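Local atomic coordinates of beta-n-acetylhexosaminidase (Streptococcus pneumoniae, PDB entry 2YLA), a protein that hydrolyses terminal N-acetylhexosamine residues from glycans as a family 20 glycoside hydrolase, probably trimming host N-glycans as a pneumococcal virulence factor. Residues G18-T23 with D86-A91; G180-A185 with M225-G230; Y281-K286 with L326-D331. The protein carries 1 engineered substitution. One frame throughout, in Å; residues are numbered along the deposited sequence.

Contact 1 of 3, residues G18-T23 with D86-A91. With NAG (2-acetamido-2-deoxy-beta-D-glucopyranose), chain E.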
loop_
_atom_site.group_PDB
_atom_site.type_symbol
_atom_site.label_atom_id
_atom_site.label_comp_id
_atom_site.label_asym_id
_atom_site.label_seq_id
_atom_site.Cartn_x
_atom_site.Cartn_y
_atom_site.Cartn_z
ATOM N N GLY A 18 -9.257 0.441 -3.579
ATOM C CA GLY A 18 -9.580 -0.276 -4.803
ATOM C C GLY A 18 -10.998 -0.804 -4.734
ATOM O O GLY A 18 -11.755 -0.697 -5.695
ATOM N N ARG A 19 -11.355 -1.380 -3.588
ATOM C CA ARG A 19 -12.701 -1.906 -3.369
ATOM C C ARG A 19 -13.709 -0.781 -3.158
ATOM O O ARG A 19 -14.840 -0.856 -3.645
ATOM C CB ARG A 19 -12.726 -2.847 -2.163
ATOM C CG ARG A 19 -12.019 -4.177 -2.358
ATOM C CD ARG A 19 -12.297 -5.067 -1.165
ATOM N NE ARG A 19 -11.863 -6.451 -1.327
ATOM C CZ ARG A 19 -10.794 -6.977 -0.738
ATOM N NH1 ARG A 19 -10.024 -6.236 0.050
ATOM N NH2 ARG A 19 -10.492 -8.253 -0.938
ATOM N N LYS A 20 -13.290 0.256 -2.432
ATOM C CA LYS A 20 -14.169 1.352 -2.028
ATOM C C LYS A 20 -13.574 2.709 -2.402
ATOM O O LYS A 20 -12.385 2.951 -2.195
ATOM C CB LYS A 20 -14.412 1.280 -0.518
ATOM C CG LYS A 20 -15.440 2.257 0.032
ATOM C CD LYS A 20 -15.530 2.137 1.542
ATOM C CE LYS A 20 -16.379 3.240 2.151
ATOM N NZ LYS A 20 -17.837 3.054 1.927
ATOM N N TYR A 21 -14.411 3.590 -2.946
ATOM C CA TYR A 21 -13.971 4.923 -3.355
ATOM C C TYR A 21 -13.636 5.815 -2.163
ATOM O O TYR A 21 -14.390 5.881 -1.191
ATOM C CB TYR A 21 -15.025 5.597 -4.243
ATOM C CG TYR A 21 -14.640 6.988 -4.714
ATOM C CD1 TYR A 21 -13.836 7.169 -5.839
ATOM C CD2 TYR A 21 -15.079 8.124 -4.030
ATOM C CE1 TYR A 21 -13.480 8.442 -6.272
ATOM C CE2 TYR A 21 -14.726 9.403 -4.457
ATOM C CZ TYR A 21 -13.928 9.552 -5.576
ATOM O OH TYR A 21 -13.576 10.813 -5.999
ATOM N N PHE A 22 -12.494 6.489 -2.253
ATOM C CA PHE A 22 -12.114 7.518 -1.297
ATOM C C PHE A 22 -11.912 8.822 -2.051
ATOM O O PHE A 22 -11.282 8.841 -3.111
ATOM C CB PHE A 22 -10.827 7.131 -0.571
ATOM C CG PHE A 22 -11.027 6.155 0.555
ATOM C CD1 PHE A 22 -11.117 4.791 0.307
ATOM C CD2 PHE A 22 -11.112 6.602 1.870
ATOM C CE1 PHE A 22 -11.297 3.882 1.350
ATOM C CE2 PHE A 22 -11.293 5.704 2.921
ATOM C CZ PHE A 22 -11.386 4.341 2.659
ATOM N N THR A 23 -12.459 9.911 -1.516
ATOM C CA THR A 23 -12.310 11.223 -2.141
ATOM C C THR A 23 -10.872 11.700 -1.994
ATOM O O THR A 23 -10.175 11.293 -1.066
ATOM C CB THR A 23 -13.248 12.281 -1.511
ATOM O OG1 THR A 23 -12.895 12.481 -0.137
ATOM C CG2 THR A 23 -14.711 11.851 -1.608
ATOM N N ASP A 86 -20.201 2.326 -6.420
ATOM C CA ASP A 86 -20.098 3.193 -5.252
ATOM C C ASP A 86 -20.802 4.528 -5.509
ATOM O O ASP A 86 -20.484 5.218 -6.482
ATOM C CB ASP A 86 -18.624 3.423 -4.900
ATOM C CG ASP A 86 -18.409 3.791 -3.440
ATOM O OD1 ASP A 86 -19.234 4.534 -2.869
ATOM O OD2 ASP A 86 -17.399 3.339 -2.860
ATOM N N PRO A 87 -21.768 4.892 -4.641
ATOM C CA PRO A 87 -22.475 6.176 -4.754
ATOM C C PRO A 87 -21.596 7.396 -4.450
ATOM O O PRO A 87 -21.954 8.519 -4.815
ATOM C CB PRO A 87 -23.594 6.055 -3.712
ATOM C CG PRO A 87 -23.106 5.028 -2.741
ATOM C CD PRO A 87 -22.325 4.053 -3.560
ATOM N N ASN A 88 -20.463 7.170 -3.785
ATOM C CA ASN A 88 -19.530 8.243 -3.421
ATOM C C ASN A 88 -18.586 8.647 -4.557
ATOM O O ASN A 88 -18.032 9.749 -4.545
ATOM C CB ASN A 88 -18.719 7.852 -2.177
ATOM C CG ASN A 88 -19.570 7.779 -0.917
ATOM O OD1 ASN A 88 -20.482 8.582 -0.716
ATOM N ND2 ASN A 88 -19.263 6.817 -0.055
ATOM N N GLY A 89 -18.413 7.751 -5.528
ATOM C CA GLY A 89 -17.540 7.989 -6.680
ATOM C C GLY A 89 -17.021 6.699 -7.287
ATOM O O GLY A 89 -17.161 5.628 -6.692
ATOM N N THR A 90 -16.417 6.799 -8.470
ATOM C CA THR A 90 -15.890 5.624 -9.165
ATOM C C THR A 90 -14.362 5.546 -9.125
ATOM O O THR A 90 -13.805 4.640 -8.509
ATOM C CB THR A 90 -16.385 5.547 -10.628
ATOM O OG1 THR A 90 -17.814 5.651 -10.660
ATOM C CG2 THR A 90 -15.965 4.225 -11.268
ATOM N N ALA A 91 -13.694 6.498 -9.774
ATOM C CA ALA A 91 -12.240 6.462 -9.913
ATOM C C ALA A 91 -11.583 7.818 -9.679
ATOM O O ALA A 91 -12.130 8.856 -10.050
ATOM C CB ALA A 91 -11.863 5.925 -11.285
HETATM C C1 NAG E . -7.132 -10.944 3.352
HETATM C C2 NAG E . -6.917 -10.277 1.968
HETATM C C3 NAG E . -7.550 -8.893 1.782
HETATM C C4 NAG E . -8.606 -8.622 2.837
HETATM C C5 NAG E . -7.958 -8.766 4.210
HETATM C C6 NAG E . -8.921 -8.394 5.331
HETATM C C7 NAG E . -4.498 -9.578 2.102
HETATM C C8 NAG E . -3.175 -9.747 1.419
HETATM N N2 NAG E . -5.514 -10.249 1.545
HETATM O O3 NAG E . -8.128 -8.800 0.498
HETATM O O4 NAG E . -9.139 -7.332 2.648
HETATM O O5 NAG E . -7.497 -10.090 4.440
HETATM O O6 NAG E . -9.913 -9.388 5.479
HETATM O O7 NAG E . -4.579 -8.864 3.102
HETATM O O HOH W 1 -16.931 5.123 -0.640
HETATM O O HOH W 2 -13.033 11.248 -8.649
#

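Contact 2 of 3, residues G180-A185 with M225-G230. Engineered in segment 180-185: Gln183 (natural residue Glu). With NAG (2-acetamido-2-deoxy-beta-D-glucopyranose), chain E; MAN (alpha-D-mannopyranose), chain B.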
loop_
_atom_site.group_PDB
_atom_site.type_symbol
_atom_site.label_atom_id
_atom_site.label_comp_id
_atom_site.label_asym_id
_atom_site.label_seq_id
_atom_site.Cartn_x
_atom_site.Cartn_y
_atom_site.Cartn_z
ATOM N N GLY A 180 0.836 -6.807 -5.778
ATOM C CA GLY A 180 -0.021 -7.718 -5.016
ATOM C C GLY A 180 0.247 -9.201 -5.188
ATOM O O GLY A 180 1.063 -9.774 -4.465
ATOM N N THR A 181 -0.457 -9.808 -6.144
ATOM C CA THR A 181 -0.409 -11.253 -6.445
ATOM C C THR A 181 -0.901 -12.159 -5.311
ATOM O O THR A 181 -0.448 -13.295 -5.173
ATOM C CB THR A 181 0.981 -11.749 -6.987
ATOM O OG1 THR A 181 1.975 -11.688 -5.956
ATOM C CG2 THR A 181 1.436 -10.938 -8.189
ATOM N N ASP A 182 -1.846 -11.659 -4.520
ATOM C CA ASP A 182 -2.404 -12.421 -3.400
ATOM C C ASP A 182 -3.657 -13.225 -3.772
ATOM O O ASP A 182 -4.376 -12.882 -4.715
ATOM C CB ASP A 182 -2.704 -11.491 -2.216
ATOM C CG ASP A 182 -3.663 -10.364 -2.578
ATOM O OD1 ASP A 182 -3.376 -9.620 -3.539
ATOM O OD2 ASP A 182 -4.699 -10.214 -1.892
ATOM N N GLN A 183 -3.892 -14.301 -3.020
ATOM C CA GLN A 183 -5.115 -15.116 -3.107
ATOM C C GLN A 183 -5.623 -15.373 -4.536
ATOM O O GLN A 183 -6.638 -14.811 -4.956
ATOM C CB GLN A 183 -6.217 -14.506 -2.229
ATOM C CG GLN A 183 -5.722 -14.084 -0.847
ATOM C CD GLN A 183 -6.822 -13.559 0.053
ATOM O OE1 GLN A 183 -7.577 -12.656 -0.319
ATOM N NE2 GLN A 183 -6.909 -14.114 1.257
ATOM N N TYR A 184 -4.908 -16.226 -5.271
ATOM C CA TYR A 184 -5.275 -16.584 -6.642
ATOM C C TYR A 184 -6.566 -17.399 -6.674
ATOM O O TYR A 184 -6.716 -18.360 -5.924
ATOM C CB TYR A 184 -4.145 -17.370 -7.319
ATOM C CG TYR A 184 -4.342 -17.591 -8.807
ATOM C CD1 TYR A 184 -5.070 -18.683 -9.281
ATOM C CD2 TYR A 184 -3.792 -16.713 -9.740
ATOM C CE1 TYR A 184 -5.259 -18.889 -10.644
ATOM C CE2 TYR A 184 -3.968 -16.911 -11.111
ATOM C CZ TYR A 184 -4.705 -18.000 -11.554
ATOM O OH TYR A 184 -4.886 -18.205 -12.905
ATOM N N ALA A 185 -7.490 -16.994 -7.543
ATOM C CA ALA A 185 -8.751 -17.705 -7.781
ATOM C C ALA A 185 -9.400 -18.283 -6.524
ATOM O O ALA A 185 -9.905 -19.408 -6.542
ATOM C CB ALA A 185 -8.559 -18.788 -8.842
ATOM N N MET A 225 7.059 -4.456 -5.089
ATOM C CA MET A 225 6.496 -5.021 -3.872
ATOM C C MET A 225 5.371 -5.984 -4.247
ATOM O O MET A 225 4.642 -5.757 -5.216
ATOM C CB MET A 225 5.987 -3.898 -2.959
ATOM C CG MET A 225 5.273 -4.341 -1.685
ATOM S SD MET A 225 5.022 -2.973 -0.531
ATOM C CE MET A 225 3.346 -3.280 0.005
ATOM N N ALA A 226 5.261 -7.074 -3.493
ATOM C CA ALA A 226 4.151 -8.012 -3.639
ATOM C C ALA A 226 3.828 -8.637 -2.294
ATOM O O ALA A 226 4.667 -8.638 -1.388
ATOM C CB ALA A 226 4.485 -9.087 -4.660
ATOM N N PHE A 227 2.609 -9.157 -2.163
ATOM C CA PHE A 227 2.228 -9.895 -0.966
ATOM C C PHE A 227 2.887 -11.271 -0.983
ATOM O O PHE A 227 3.340 -11.737 -2.032
ATOM C CB PHE A 227 0.703 -10.005 -0.838
ATOM C CG PHE A 227 0.016 -8.683 -0.603
ATOM C CD1 PHE A 227 0.324 -7.906 0.514
ATOM C CD2 PHE A 227 -0.948 -8.221 -1.493
ATOM C CE1 PHE A 227 -0.304 -6.684 0.733
ATOM C CE2 PHE A 227 -1.585 -7.000 -1.284
ATOM C CZ PHE A 227 -1.262 -6.229 -0.168
ATOM N N ASN A 228 2.940 -11.916 0.179
ATOM C CA ASN A 228 3.703 -13.151 0.331
ATOM C C ASN A 228 3.078 -14.406 -0.272
ATOM O O ASN A 228 3.802 -15.311 -0.687
ATOM C CB ASN A 228 4.062 -13.383 1.805
ATOM C CG ASN A 228 2.843 -13.616 2.686
ATOM O OD1 ASN A 228 2.320 -12.685 3.295
ATOM N ND2 ASN A 228 2.391 -14.864 2.761
ATOM N N ASP A 229 1.744 -14.443 -0.334
ATOM C CA ASP A 229 0.980 -15.654 -0.686
ATOM C C ASP A 229 1.641 -16.575 -1.716
ATOM O O ASP A 229 1.925 -17.739 -1.426
ATOM C CB ASP A 229 -0.430 -15.297 -1.181
ATOM C CG ASP A 229 -1.223 -14.482 -0.182
ATOM O OD1 ASP A 229 -0.726 -13.420 0.253
ATOM O OD2 ASP A 229 -2.360 -14.891 0.143
ATOM N N GLY A 230 1.881 -16.040 -2.912
ATOM C CA GLY A 230 2.334 -16.837 -4.045
ATOM C C GLY A 230 3.817 -17.120 -4.122
ATOM O O GLY A 230 4.258 -17.847 -5.010
HETATM C C1 NAG E . -7.132 -10.944 3.352
HETATM C C2 NAG E . -6.917 -10.277 1.968
HETATM C C3 NAG E . -7.550 -8.893 1.782
HETATM C C4 NAG E . -8.606 -8.622 2.837
HETATM C C5 NAG E . -7.958 -8.766 4.210
HETATM C C6 NAG E . -8.921 -8.394 5.331
HETATM C C7 NAG E . -4.498 -9.578 2.102
HETATM C C8 NAG E . -3.175 -9.747 1.419
HETATM N N2 NAG E . -5.514 -10.249 1.545
HETATM O O3 NAG E . -8.128 -8.800 0.498
HETATM O O4 NAG E . -9.139 -7.332 2.648
HETATM O O5 NAG E . -7.497 -10.090 4.440
HETATM O O6 NAG E . -9.913 -9.388 5.479
HETATM O O7 NAG E . -4.579 -8.864 3.102
HETATM C C1 MAN B . -8.612 -13.823 4.753
HETATM C C2 MAN B . -8.890 -12.409 4.223
HETATM C C3 MAN B . -10.323 -12.342 3.681
HETATM C C4 MAN B . -10.591 -13.441 2.653
HETATM C C5 MAN B . -10.167 -14.809 3.190
HETATM C C6 MAN B . -10.234 -15.889 2.114
HETATM O O2 MAN B . -7.988 -12.108 3.166
HETATM O O3 MAN B . -10.567 -11.090 3.082
HETATM O O4 MAN B . -11.963 -13.449 2.324
HETATM O O5 MAN B . -8.846 -14.766 3.713
HETATM O O6 MAN B . -11.127 -16.902 2.523
HETATM O O HOH W 3 1.367 -13.257 -3.236
#

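Contact 3 of 3, residues Y281-K286 with L326-D331. With NAG (2-acetamido-2-deoxy-beta-D-glucopyranose), chain E; MAN (alpha-D-mannopyranose), chain B.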
loop_
_atom_site.group_PDB
_atom_site.type_symbol
_atom_site.label_atom_id
_atom_site.label_comp_id
_atom_site.label_asym_id
_atom_site.label_seq_id
_atom_site.Cartn_x
_atom_site.Cartn_y
_atom_site.Cartn_z
ATOM N N TYR A 281 -7.943 -3.952 10.036
ATOM C CA TYR A 281 -9.321 -3.527 10.258
ATOM C C TYR A 281 -10.128 -3.491 8.961
ATOM O O TYR A 281 -9.786 -2.776 8.017
ATOM C CB TYR A 281 -9.397 -2.176 10.978
ATOM C CG TYR A 281 -10.812 -1.645 11.137
ATOM C CD1 TYR A 281 -11.828 -2.449 11.669
ATOM C CD2 TYR A 281 -11.136 -0.342 10.758
ATOM C CE1 TYR A 281 -13.130 -1.970 11.813
ATOM C CE2 TYR A 281 -12.437 0.147 10.902
ATOM C CZ TYR A 281 -13.426 -0.672 11.430
ATOM O OH TYR A 281 -14.708 -0.199 11.576
ATOM N N ILE A 282 -11.201 -4.280 8.942
ATOM C CA ILE A 282 -12.160 -4.306 7.842
ATOM C C ILE A 282 -13.314 -3.383 8.208
ATOM O O ILE A 282 -13.930 -3.547 9.263
ATOM C CB ILE A 282 -12.707 -5.739 7.591
ATOM C CG1 ILE A 282 -11.594 -6.677 7.130
ATOM C CG2 ILE A 282 -13.816 -5.737 6.553
ATOM C CD1 ILE A 282 -10.928 -7.435 8.249
ATOM N N LEU A 283 -13.603 -2.419 7.338
ATOM C CA LEU A 283 -14.649 -1.429 7.601
ATOM C C LEU A 283 -15.974 -2.085 7.985
ATOM O O LEU A 283 -16.481 -2.953 7.267
ATOM C CB LEU A 283 -14.825 -0.488 6.404
ATOM C CG LEU A 283 -13.587 0.292 5.947
ATOM C CD1 LEU A 283 -13.876 1.057 4.669
ATOM C CD2 LEU A 283 -13.074 1.229 7.032
ATOM N N GLY A 284 -16.505 -1.682 9.137
ATOM C CA GLY A 284 -17.790 -2.171 9.631
ATOM C C GLY A 284 -17.758 -3.559 10.241
ATOM O O GLY A 284 -18.807 -4.165 10.450
ATOM N N GLN A 285 -16.561 -4.068 10.527
ATOM C CA GLN A 285 -16.412 -5.383 11.154
ATOM C C GLN A 285 -16.736 -5.303 12.645
ATOM O O GLN A 285 -16.247 -4.418 13.349
ATOM C CB GLN A 285 -14.998 -5.936 10.936
ATOM C CG GLN A 285 -14.804 -7.404 11.335
ATOM C CD GLN A 285 -15.190 -8.392 10.245
ATOM O OE1 GLN A 285 -15.017 -9.600 10.405
ATOM N NE2 GLN A 285 -15.707 -7.887 9.134
ATOM N N LYS A 286 -17.559 -6.236 13.111
ATOM C CA LYS A 286 -18.015 -6.252 14.497
ATOM C C LYS A 286 -17.382 -7.412 15.269
ATOM O O LYS A 286 -17.019 -8.425 14.664
ATOM C CB LYS A 286 -19.548 -6.326 14.548
ATOM C CG LYS A 286 -20.271 -5.213 13.772
ATOM C CD LYS A 286 -19.840 -3.815 14.230
ATOM C CE LYS A 286 -20.233 -2.746 13.218
ATOM N NZ LYS A 286 -19.582 -1.438 13.507
ATOM N N LEU A 326 0.287 -0.917 8.641
ATOM C CA LEU A 326 -1.030 -1.106 9.240
ATOM C C LEU A 326 -2.082 -1.007 8.137
ATOM O O LEU A 326 -2.110 -0.028 7.385
ATOM C CB LEU A 326 -1.281 -0.035 10.302
ATOM C CG LEU A 326 -2.470 -0.203 11.248
ATOM C CD1 LEU A 326 -1.999 -0.766 12.569
ATOM C CD2 LEU A 326 -3.113 1.144 11.480
ATOM N N SER A 327 -2.949 -2.010 8.047
ATOM C CA SER A 327 -3.820 -2.146 6.879
ATOM C C SER A 327 -5.318 -2.038 7.168
ATOM O O SER A 327 -5.861 -2.765 8.005
ATOM C CB SER A 327 -3.506 -3.447 6.139
ATOM O OG SER A 327 -2.121 -3.545 5.853
ATOM N N ILE A 328 -5.965 -1.118 6.453
ATOM C CA ILE A 328 -7.408 -0.894 6.528
ATOM C C ILE A 328 -8.073 -1.428 5.255
ATOM O O ILE A 328 -7.682 -1.058 4.150
ATOM C CB ILE A 328 -7.745 0.618 6.698
ATOM C CG1 ILE A 328 -6.969 1.238 7.875
ATOM C CG2 ILE A 328 -9.259 0.835 6.830
ATOM C CD1 ILE A 328 -7.401 0.776 9.275
ATOM N N TRP A 329 -9.081 -2.284 5.418
ATOM C CA TRP A 329 -9.698 -2.982 4.291
ATOM C C TRP A 329 -11.193 -2.713 4.149
ATOM O O TRP A 329 -11.884 -2.445 5.134
ATOM C CB TRP A 329 -9.462 -4.485 4.410
ATOM C CG TRP A 329 -8.021 -4.846 4.520
ATOM C CD1 TRP A 329 -7.324 -5.075 5.665
ATOM C CD2 TRP A 329 -7.089 -5.013 3.442
ATOM N NE1 TRP A 329 -6.020 -5.381 5.373
ATOM C CE2 TRP A 329 -5.847 -5.349 4.016
ATOM C CE3 TRP A 329 -7.186 -4.915 2.047
ATOM C CZ2 TRP A 329 -4.706 -5.584 3.248
ATOM C CZ3 TRP A 329 -6.052 -5.156 1.283
ATOM C CH2 TRP A 329 -4.828 -5.485 1.886
ATOM N N ALA A 330 -11.685 -2.811 2.915
ATOM C CA ALA A 330 -13.089 -2.558 2.615
ATOM C C ALA A 330 -13.749 -3.744 1.910
ATOM O O ALA A 330 -14.323 -3.592 0.828
ATOM C CB ALA A 330 -13.222 -1.289 1.789
ATOM N N ASP A 331 -13.672 -4.917 2.541
ATOM C CA ASP A 331 -14.205 -6.172 1.981
ATOM C C ASP A 331 -15.686 -6.088 1.603
ATOM O O ASP A 331 -16.083 -6.555 0.533
ATOM C CB ASP A 331 -13.951 -7.344 2.934
ATOM C CG ASP A 331 -12.471 -7.658 3.096
ATOM O OD1 ASP A 331 -11.664 -6.712 3.205
ATOM O OD2 ASP A 331 -12.113 -8.855 3.120
HETATM C C1 NAG E . -7.132 -10.944 3.352
HETATM C C2 NAG E . -6.917 -10.277 1.968
HETATM C C3 NAG E . -7.550 -8.893 1.782
HETATM C C4 NAG E . -8.606 -8.622 2.837
HETATM C C5 NAG E . -7.958 -8.766 4.210
HETATM C C6 NAG E . -8.921 -8.394 5.331
HETATM C C7 NAG E . -4.498 -9.578 2.102
HETATM C C8 NAG E . -3.175 -9.747 1.419
HETATM N N2 NAG E . -5.514 -10.249 1.545
HETATM O O3 NAG E . -8.128 -8.800 0.498
HETATM O O4 NAG E . -9.139 -7.332 2.648
HETATM O O5 NAG E . -7.497 -10.090 4.440
HETATM O O6 NAG E . -9.913 -9.388 5.479
HETATM O O7 NAG E . -4.579 -8.864 3.102
HETATM C C1 MAN B . -8.612 -13.823 4.753
HETATM C C2 MAN B . -8.890 -12.409 4.223
HETATM C C3 MAN B . -10.323 -12.342 3.681
HETATM C C4 MAN B . -10.591 -13.441 2.653
HETATM C C5 MAN B . -10.167 -14.809 3.190
HETATM C C6 MAN B . -10.234 -15.889 2.114
HETATM O O2 MAN B . -7.988 -12.108 3.166
HETATM O O3 MAN B . -10.567 -11.090 3.082
HETATM O O4 MAN B . -11.963 -13.449 2.324
HETATM O O5 MAN B . -8.846 -14.766 3.713
HETATM O O6 MAN B . -11.127 -16.902 2.523
#

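Contact 1 of 3, residues G18-T23 with D86-A91
Asp86 meets Tyr21 through its carboxylate: the backbone N of Tyr21 donates to OD2 of Asp86 at 3.0 Å, approaching from above the carboxylate plane. The other oxygen, OD1 of Asp86, takes the backbone N of Asn88 in an Asx turn, so one side chain shapes its own loop and holds the neighbouring one. A water adds a second tie, donating to OD2 of Asp86 and to Tyr21 O and accepting from ND2 of Asn88 at 2.9 Å. At Gly89 the chain passes over the Tyr21 ring, with CA 3.6 Å from the ring centroid in a CH-pi contact over its face. With CG of Tyr21 opposite the backbone N (chi1 -180°), the ring is carried toward the 86-91 loop. Thr90 contributes its carbonyl, which is hydrogen-bonded to Arg52, as is Arg19 O. By Ala91 the backbone has come round to the ring edge, where a second water links Tyr21 OH (2.7 Å) to Ala91 O. Elsewhere Arg19, held by Asp16 and Asp49, gives NH2 to O3 of the bound NAG at 2.8 Å. The contact thus joins the loop before strand 92-93 to Arg19's beta-alpha loop after strand 10-16, of the kind lining TIM-barrel active sites.

Contact 2 of 3, residues G180-A185 with M225-G230
In Asp182, chi1 of 58° sets CG between the backbone N and the carbonyl carbon, while in Phe227 chi1 of -66° turns CG away from its own carbonyl carbon; with these settings the two side chains lie alongside each other and point the same way. Phe227 ends strand 223-227 and Asp182 lies in the loop just past the neighbouring parallel strand 176-180 of a TIM barrel, and both face the bound glycan. The Asp182 carboxylate stands steeply to the ring, at 72°, with OD1 at the ring edge, 3.5 Å from CD2 of Phe227. Over one ring face sits the acetamido methyl of NAG, its C8 3.8 Å above the plane and over the centre. OD2 of Asp182 lies near the NAG amide, consistent with the aspartate of the family 20 Asp-Glu pair, which orients the substrate's acetamido group; the glutamate, general acid/base in this family, is here the engineered Gln183.

Behind these groups, Gly180 O is gripped twice, by Phe227 N (2.8 Å) on a lone pair in the carbonyl plane and by OG1 of Thr181 (2.6 Å). A water joins Thr181 O, Phe227 O and Gly230 N. Asp229, hydrogen-bonded to Tyr257 and Trp250, sets its OD2 3.6 Å from CG of Gln183. Beyond that methylene the chain runs extended, and NE2 of Gln183 donates to MAN O2 at 3.0 Å, the oxygen carrying NAG C1.

Contact 3 of 3, residues Y281-K286 with L326-D331
Ile282 and Trp329 share one face of a parallel strand pair, and Tyr281 and Ile328 share the other, a division that separates sugar binding from the hydrophobic layer behind it. The strands, 281-282 and 321-329, belong to a beta-alpha-beta unit with helix 294-303 in the TIM barrel. Three backbone bonds fix the register: Tyr281 N to Ser327 O, Trp329 N to Tyr281 O and Leu283 N to Trp329 O, the last at 2.8 Å and close to the line of its carbonyl.

On the sugar side the Trp329 indole spreads beneath NAG, whose C5 lies 3.8 Å above its plane, displaced toward the rim. Chi1 of -56° turns CG of Trp329 away from its carbonyl carbon, and chi2 of 96° sets the ring flat under the pyranose. Ile282 flanks this platform, with CG1 4.1 Å from CB of Trp329, and its CD1 reaches the sugar's hydroxymethyl group.

On the reverse face, Ile328 extends CD1 to the edge of the Tyr281 ring and to its CB, at 3.9 Å. The tyrosine hydroxyl is held by Glu341, on helix 339-351.

Past the paired residues, Leu283 meets Ile328 at about a right angle, CD2 against CG2 at 3.8 Å, and turns its other methyl to CB of Ala330. From Ile282 to Gln285 the chain makes a type II turn, with Gly284 at the position where phi is positive (77°).

Just past the strand end, Asp331 crosses Ile282 and offers both carboxylate oxygens to the glycan, spanning two sugars at once: NAG O4 donates to its OD1 at 2.7 Å, and MAN O3 donates to its OD2 at 2.7 Å.

In the fold
All three contacts lie in the family 20 catalytic domain, in series along the chain. Contacts 2 and 3 belong to the same curled parallel sheet, their centres 19 Å apart, whereas contact 1 joins loops, one leading out of strand 10-16, next to strand 321-329. The centres of contacts 1 and 3 are about 15 Å apart, and they touch where Lys20 packs on Leu283 and Ala330; contacts 2 and 3 meet at Phe227 and Trp329. Contacts 1 and 2, with centres 23 Å apart, do not touch, yet all three reach the same NAG, and contacts 2 and 3 share the mannose. The sugar site is thus assembled at one barrel mouth from parts distant in sequence.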